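Local structure of catechol 2,3-dioxygenase (Rhodococcus sp., 2WL9) at residues C[21-25]-C[26-30]; C[225-228]-C[229-233]; C[35-38]-C[39-42]. The protein probably catalyses the iron-dependent extradiol ring cleavage of catechols in aromatic hydrocarbon breakdown, as a type I extradiol dioxygenase. One frame throughout, in Å; residues are numbered along the deposited sequence.

In the fold
After strand 6-14 the chain enters helix 17-24 and the turn that follows it, where contact 1 closes. That turn leads into strand 31-33. Contact 3 follows at the reversal between strands 31-33 and 40-44, at one end of the first sheet. Contact 2 comes much later, in the last two turns of helix 220-232. The three are in series, and none encloses or crosses another. Contacts 1 and 2 touch: Ile27 packs on Ala226, Leu229 and Gln233, which joins the N-terminal and C-terminal parts of the fold. Contacts 1 and 3 meet through Arg21 and Ile41. Contacts 2 and 3 stay about 16 Å apart at their nearest atoms.

Contact 1: C[21-25]-C[26-30]; sequences RDYAA and GIMGM
Tyr23 and Ala24 turn their backbone oxygens toward residues 26-30 at the end of helix 17-24, the first helix of the N-terminal vicinal oxygen chelate (VOC) region. Backbone bonds carry most of the contact. Tyr23 O takes two donors. Met28 N, at 3.2 Å from Tyr23 O, lies nearly along the C=O axis. Ile27 N comes from above the carbonyl plane, 48° out of it. Ala24 O then accepts from Met30 N at 3.0 Å, a bond to the residue six positions on that carries the chain round toward strand 31-33. Gly29 N gives only a weak bond to Ala25 O. Gly29 has positive phi, a backbone shape in which a side chain would collide with the Met28 carbonyl oxygen. A CA-H...O contact from Ala25 CA to Met30 O, 3.3 Å, closes the turn further.

Apolar packing comes next. Tyr23 CG is anti to the backbone N (chi1 177°), which sets the ring beside Ile27 and Met28. Trp262 meets it edge-to-face, and Met28 also packs on Trp262. This interface is buried and brings the helix end against strand 261-266 of the C-terminal half. Ile27 CD1 approaches Tyr23 CD1 obliquely at 4.3 Å. The Met28 chain bends at chi2 (-51°), and this brings its methyl back to the phenol end of Tyr23: Met28 CE lies 3.7 Å from Tyr23 CZ and 3.6 Å from Tyr23 OH.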
# COMPACT_ATOMS: atom_id res chain seq x y z
N ARG C 21 -7.70 29.40 -32.41
CA ARG C 21 -8.17 28.02 -32.58
C ARG C 21 -7.02 27.14 -33.06
O ARG C 21 -6.71 26.13 -32.43
CB ARG C 21 -9.34 27.95 -33.57
CG ARG C 21 -10.57 28.72 -33.10
CD ARG C 21 -11.72 28.63 -34.09
NE ARG C 21 -12.23 27.27 -34.21
CZ ARG C 21 -13.52 26.96 -34.32
NH1 ARG C 21 -14.45 27.91 -34.32
NH2 ARG C 21 -13.88 25.69 -34.43
N ASP C 22 -6.38 27.54 -34.15
CA ASP C 22 -5.23 26.81 -34.71
C ASP C 22 -4.15 26.55 -33.65
O ASP C 22 -3.57 25.47 -33.60
CB ASP C 22 -4.62 27.58 -35.88
CG ASP C 22 -5.44 27.48 -37.16
OD1 ASP C 22 -6.61 27.04 -37.12
OD2 ASP C 22 -4.90 27.84 -38.23
N TYR C 23 -3.92 27.55 -32.81
CA TYR C 23 -2.86 27.52 -31.82
C TYR C 23 -3.24 26.72 -30.58
O TYR C 23 -2.56 25.75 -30.23
CB TYR C 23 -2.48 28.95 -31.45
CG TYR C 23 -1.42 29.12 -30.39
CD1 TYR C 23 -0.07 29.16 -30.73
CD2 TYR C 23 -1.76 29.28 -29.05
CE1 TYR C 23 0.92 29.34 -29.76
CE2 TYR C 23 -0.79 29.46 -28.07
CZ TYR C 23 0.55 29.50 -28.43
OH TYR C 23 1.53 29.68 -27.47
N ALA C 24 -4.32 27.12 -29.92
CA ALA C 24 -4.70 26.51 -28.64
C ALA C 24 -5.25 25.09 -28.78
O ALA C 24 -5.01 24.25 -27.90
CB ALA C 24 -5.69 27.40 -27.90
N ALA C 25 -5.97 24.82 -29.86
CA ALA C 25 -6.46 23.46 -30.10
C ALA C 25 -5.48 22.63 -30.93
O ALA C 25 -5.09 21.53 -30.53
CB ALA C 25 -7.84 23.49 -30.75
N GLY C 26 -5.08 23.18 -32.08
CA GLY C 26 -4.25 22.46 -33.04
C GLY C 26 -2.86 22.11 -32.57
O GLY C 26 -2.29 21.09 -32.96
N ILE C 27 -2.29 22.97 -31.72
CA ILE C 27 -0.97 22.69 -31.16
C ILE C 27 -1.07 22.23 -29.72
O ILE C 27 -0.54 21.18 -29.37
CB ILE C 27 -0.03 23.91 -31.26
CG1 ILE C 27 0.14 24.31 -32.73
CG2 ILE C 27 1.33 23.60 -30.60
CD1 ILE C 27 0.89 25.60 -32.94
N MET C 28 -1.76 23.01 -28.88
CA MET C 28 -1.75 22.78 -27.44
C MET C 28 -2.65 21.63 -26.98
O MET C 28 -2.37 20.99 -25.98
CB MET C 28 -2.05 24.08 -26.66
CG MET C 28 -1.01 25.21 -26.88
SD MET C 28 0.71 24.69 -26.64
CE MET C 28 1.59 26.09 -27.32
N GLY C 29 -3.71 21.36 -27.73
CA GLY C 29 -4.57 20.21 -27.43
C GLY C 29 -5.85 20.57 -26.70
O GLY C 29 -6.63 19.70 -26.32
N MET C 30 -6.07 21.86 -26.49
CA MET C 30 -7.32 22.33 -25.88
C MET C 30 -8.50 22.03 -26.80
O MET C 30 -8.32 21.79 -27.99
CB MET C 30 -7.25 23.82 -25.57
CG MET C 30 -6.19 24.14 -24.55
SD MET C 30 -6.24 25.81 -23.94
CE MET C 30 -4.90 25.70 -22.76

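Contact 2: C[225-228]-C[229-233]; sequences YAHD and LVRQQ
Tyr225 O, Ala226 O, His227 O and Asp228 O each accept the backbone N-H four residues on, in regular alpha-helical geometry until Gln233 leaves it. The bond from Val230 N to Ala226 O is 3.0 Å long and close to straight, at 170°.

His227 and Arg231 lie one turn apart. Arg231 is modelled in two conformers, and what follows holds for one of them. Arg231 CG sits over one face of the imidazole, nearer the ring's margin than its centre, in a CH-pi contact 4.2 Å from the ring centroid. The Arg231 chain bends at chi2 (-70°), which carries the guanidinium past the ring at 89° to its plane. His227 NE2 lies at the guanidinium edge, in its plane. A water bridges the two residues. It is 2.9 Å from His227 NE2, and it accepts from Arg231 NH2 at the same distance. Arg231 NH1 makes a salt bridge to Glu288.

This is the end of helix 220-232 in the C-terminal glyoxalase-type region, which packs on strands 237-240 and 250-255. Val230 lies on Val237, Phe252 and Cys254, and Phe252 also meets the His227 ring edge-to-face.

Tyr225 and Leu229 extend alongside each other in one direction. Leu229 CD1 approaches the ring obliquely, 3.6 Å from Tyr225 CE2. Asp228 OD2 is hydrogen-bonded to the backbone N of Gly284 of a neighbouring subunit.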
# COMPACT_ATOMS: atom_id res chain seq x y z
N TYR C 225 5.29 16.63 -28.09
CA TYR C 225 4.41 16.83 -29.24
C TYR C 225 4.17 18.32 -29.51
O TYR C 225 4.34 18.78 -30.64
CB TYR C 225 3.09 16.10 -28.99
CG TYR C 225 2.13 16.01 -30.16
CD1 TYR C 225 1.88 14.79 -30.78
CD2 TYR C 225 1.43 17.13 -30.61
CE1 TYR C 225 0.99 14.68 -31.83
CE2 TYR C 225 0.53 17.04 -31.67
CZ TYR C 225 0.32 15.81 -32.28
OH TYR C 225 -0.56 15.70 -33.33
N ALA C 226 3.79 19.06 -28.47
CA ALA C 226 3.56 20.51 -28.58
C ALA C 226 4.83 21.27 -28.93
O ALA C 226 4.80 22.17 -29.78
CB ALA C 226 2.94 21.05 -27.29
N HIS C 227 5.95 20.90 -28.31
CA HIS C 227 7.25 21.52 -28.59
C HIS C 227 7.68 21.31 -30.04
O HIS C 227 8.18 22.23 -30.69
CB HIS C 227 8.33 21.00 -27.63
CG HIS C 227 9.70 21.57 -27.89
ND1 HIS C 227 10.73 20.81 -28.40
CD2 HIS C 227 10.21 22.81 -27.69
CE1 HIS C 227 11.82 21.56 -28.50
NE2 HIS C 227 11.52 22.78 -28.08
N ASP C 228 7.47 20.09 -30.56
CA ASP C 228 7.83 19.77 -31.93
C ASP C 228 7.01 20.59 -32.93
O ASP C 228 7.53 21.03 -33.96
CB ASP C 228 7.68 18.27 -32.22
CG ASP C 228 8.92 17.47 -31.83
OD1 ASP C 228 9.91 18.06 -31.32
OD2 ASP C 228 8.91 16.25 -32.05
N LEU C 229 5.73 20.77 -32.62
CA LEU C 229 4.82 21.56 -33.44
C LEU C 229 5.16 23.04 -33.46
O LEU C 229 5.20 23.64 -34.54
CB LEU C 229 3.36 21.35 -33.00
CG LEU C 229 2.49 20.48 -33.91
CD1 LEU C 229 1.13 20.20 -33.28
CD2 LEU C 229 2.31 21.13 -35.29
N VAL C 230 5.41 23.63 -32.29
CA VAL C 230 5.82 25.03 -32.18
C VAL C 230 7.03 25.31 -33.07
O VAL C 230 7.06 26.30 -33.81
CB VAL C 230 6.13 25.44 -30.70
CG1 VAL C 230 6.83 26.79 -30.63
CG2 VAL C 230 4.85 25.48 -29.87
N ARG C 231 8.01 24.41 -32.98
CA ARG C 231 9.26 24.50 -33.75
C ARG C 231 9.01 24.35 -35.25
O ARG C 231 9.59 25.08 -36.06
CB ARG C 231 10.25 23.43 -33.28
CG ARG C 231 10.81 23.64 -31.88
CD ARG C 231 11.73 24.83 -31.84
NE ARG C 231 12.34 25.03 -30.53
CZ ARG C 231 13.01 26.12 -30.19
NH1 ARG C 231 13.15 27.10 -31.06
NH2 ARG C 231 13.54 26.23 -28.98
N GLN C 232 8.15 23.40 -35.60
CA GLN C 232 7.77 23.16 -37.00
C GLN C 232 7.02 24.35 -37.59
O GLN C 232 7.24 24.71 -38.75
CB GLN C 232 6.92 21.88 -37.12
CG GLN C 232 6.71 21.41 -38.56
CD GLN C 232 5.73 20.25 -38.67
OE1 GLN C 232 4.66 20.25 -38.06
NE2 GLN C 232 6.10 19.25 -39.47
N GLN C 233 6.14 24.96 -36.80
CA GLN C 233 5.30 26.07 -37.28
C GLN C 233 6.02 27.42 -37.20
O GLN C 233 5.42 28.47 -37.45
CB GLN C 233 3.96 26.10 -36.55
CG GLN C 233 3.05 24.91 -36.85
CD GLN C 233 1.58 25.17 -36.52
OE1 GLN C 233 1.13 26.32 -36.50
NE2 GLN C 233 0.83 24.10 -36.27
O HOH W 1 13.58 24.33 -26.81

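Contact 3: C[35-38]-C[39-42]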
# COMPACT_ATOMS: atom_id res chain seq x y z
N ASP C 35 -20.57 28.02 -28.62
CA ASP C 35 -21.98 27.96 -28.24
C ASP C 35 -22.87 28.87 -29.10
O ASP C 35 -24.04 29.07 -28.79
CB ASP C 35 -22.14 28.28 -26.76
CG ASP C 35 -21.62 27.15 -25.87
OD1 ASP C 35 -21.65 25.98 -26.30
OD2 ASP C 35 -21.19 27.45 -24.74
N GLY C 36 -22.29 29.40 -30.17
CA GLY C 36 -23.04 30.18 -31.14
C GLY C 36 -23.14 31.64 -30.77
O GLY C 36 -23.91 32.39 -31.37
N GLU C 37 -22.37 32.05 -29.77
CA GLU C 37 -22.29 33.46 -29.41
C GLU C 37 -21.51 34.19 -30.48
O GLU C 37 -20.44 33.75 -30.91
CB GLU C 37 -21.64 33.64 -28.03
CG GLU C 37 -22.58 33.33 -26.88
CD GLU C 37 -21.86 32.89 -25.63
OE1 GLU C 37 -22.20 33.39 -24.53
OE2 GLU C 37 -20.95 32.03 -25.73
N ASP C 38 -22.08 35.31 -30.91
CA ASP C 38 -21.56 36.07 -32.03
C ASP C 38 -20.20 36.73 -31.75
O ASP C 38 -19.50 37.11 -32.69
CB ASP C 38 -22.59 37.12 -32.48
CG ASP C 38 -23.26 37.84 -31.31
OD1 ASP C 38 -23.20 37.35 -30.16
OD2 ASP C 38 -23.87 38.91 -31.55
N ASP C 39 -19.82 36.82 -30.48
CA ASP C 39 -18.63 37.60 -30.11
C ASP C 39 -17.55 36.83 -29.35
O ASP C 39 -16.51 37.40 -29.02
CB ASP C 39 -19.03 38.85 -29.32
CG ASP C 39 -19.66 38.53 -27.96
OD1 ASP C 39 -20.03 37.36 -27.69
OD2 ASP C 39 -19.79 39.47 -27.14
N ARG C 40 -17.79 35.55 -29.08
CA ARG C 40 -16.88 34.79 -28.24
C ARG C 40 -16.92 33.29 -28.50
O ARG C 40 -17.92 32.75 -28.96
CB ARG C 40 -17.14 35.08 -26.76
CG ARG C 40 -18.43 34.49 -26.21
CD ARG C 40 -18.77 35.10 -24.87
NE ARG C 40 -19.30 36.46 -25.03
CZ ARG C 40 -19.58 37.27 -24.02
NH1 ARG C 40 -19.39 36.88 -22.76
NH2 ARG C 40 -20.06 38.49 -24.27
N ILE C 41 -15.80 32.63 -28.22
CA ILE C 41 -15.72 31.18 -28.16
C ILE C 41 -14.94 30.80 -26.90
O ILE C 41 -14.49 31.69 -26.16
CB ILE C 41 -15.08 30.56 -29.43
CG1 ILE C 41 -13.66 31.09 -29.64
CG2 ILE C 41 -15.97 30.80 -30.66
CD1 ILE C 41 -12.84 30.29 -30.63
N TYR C 42 -14.81 29.51 -26.64
CA TYR C 42 -14.17 29.04 -25.40
C TYR C 42 -13.11 27.98 -25.66
O TYR C 42 -13.17 27.23 -26.63
CB TYR C 42 -15.21 28.47 -24.42
CG TYR C 42 -16.40 29.36 -24.14
CD1 TYR C 42 -16.46 30.14 -22.99
CD2 TYR C 42 -17.47 29.41 -25.04
CE1 TYR C 42 -17.56 30.96 -22.74
CE2 TYR C 42 -18.55 30.22 -24.81
CZ TYR C 42 -18.60 30.99 -23.66
OH TYR C 42 -19.69 31.79 -23.45
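Glu37 and Tyr42 are joined by a short hydrogen bond. Tyr42 OH donates to Glu37 OE2 at 2.6 Å, on the syn lone pair. The carboxylate and the phenol ring are nearly coplanar, 24° apart, and OE2 lies at the ring edge, 3.1 Å from Tyr42 CE2. The Glu37 chain, extended beyond CG, spans the gap to the phenol and passes the Arg40 chain, with Glu37 OE2 3.6 Å from Arg40 CG. Glu37 OE1 is off the plane of the Arg40 guanidinium, and the attraction there can only be one of charge.

This is the turn of a beta hairpin, strands 31-33 and 40-44, at the edge of the N-terminal sheet. Tyr42 is paired through its backbone with Val33.

Arg40 holds Asp39 in a side-on, two-nitrogen salt bridge. Its NE donates to Asp39 OD1 at 2.9 Å, nearly straight at 171° but from above the carboxylate plane. NH2 donates to Asp39 OD2 at 3.0 Å. Both oxygens stay close to the guanidinium plane. Arg40 CG lies between the backbone N and the carbonyl carbon (chi1 72°), and a bend at chi3 turns the guanidinium back to its neighbour. Arg40 NH1 has a salt bridge to Glu99.

Asp35 OD2 lies obliquely to the Tyr42 ring, 3.8 Å from Tyr42 CE2. Its stronger partners are Arg101, by a salt bridge, and His49, by a hydrogen bond.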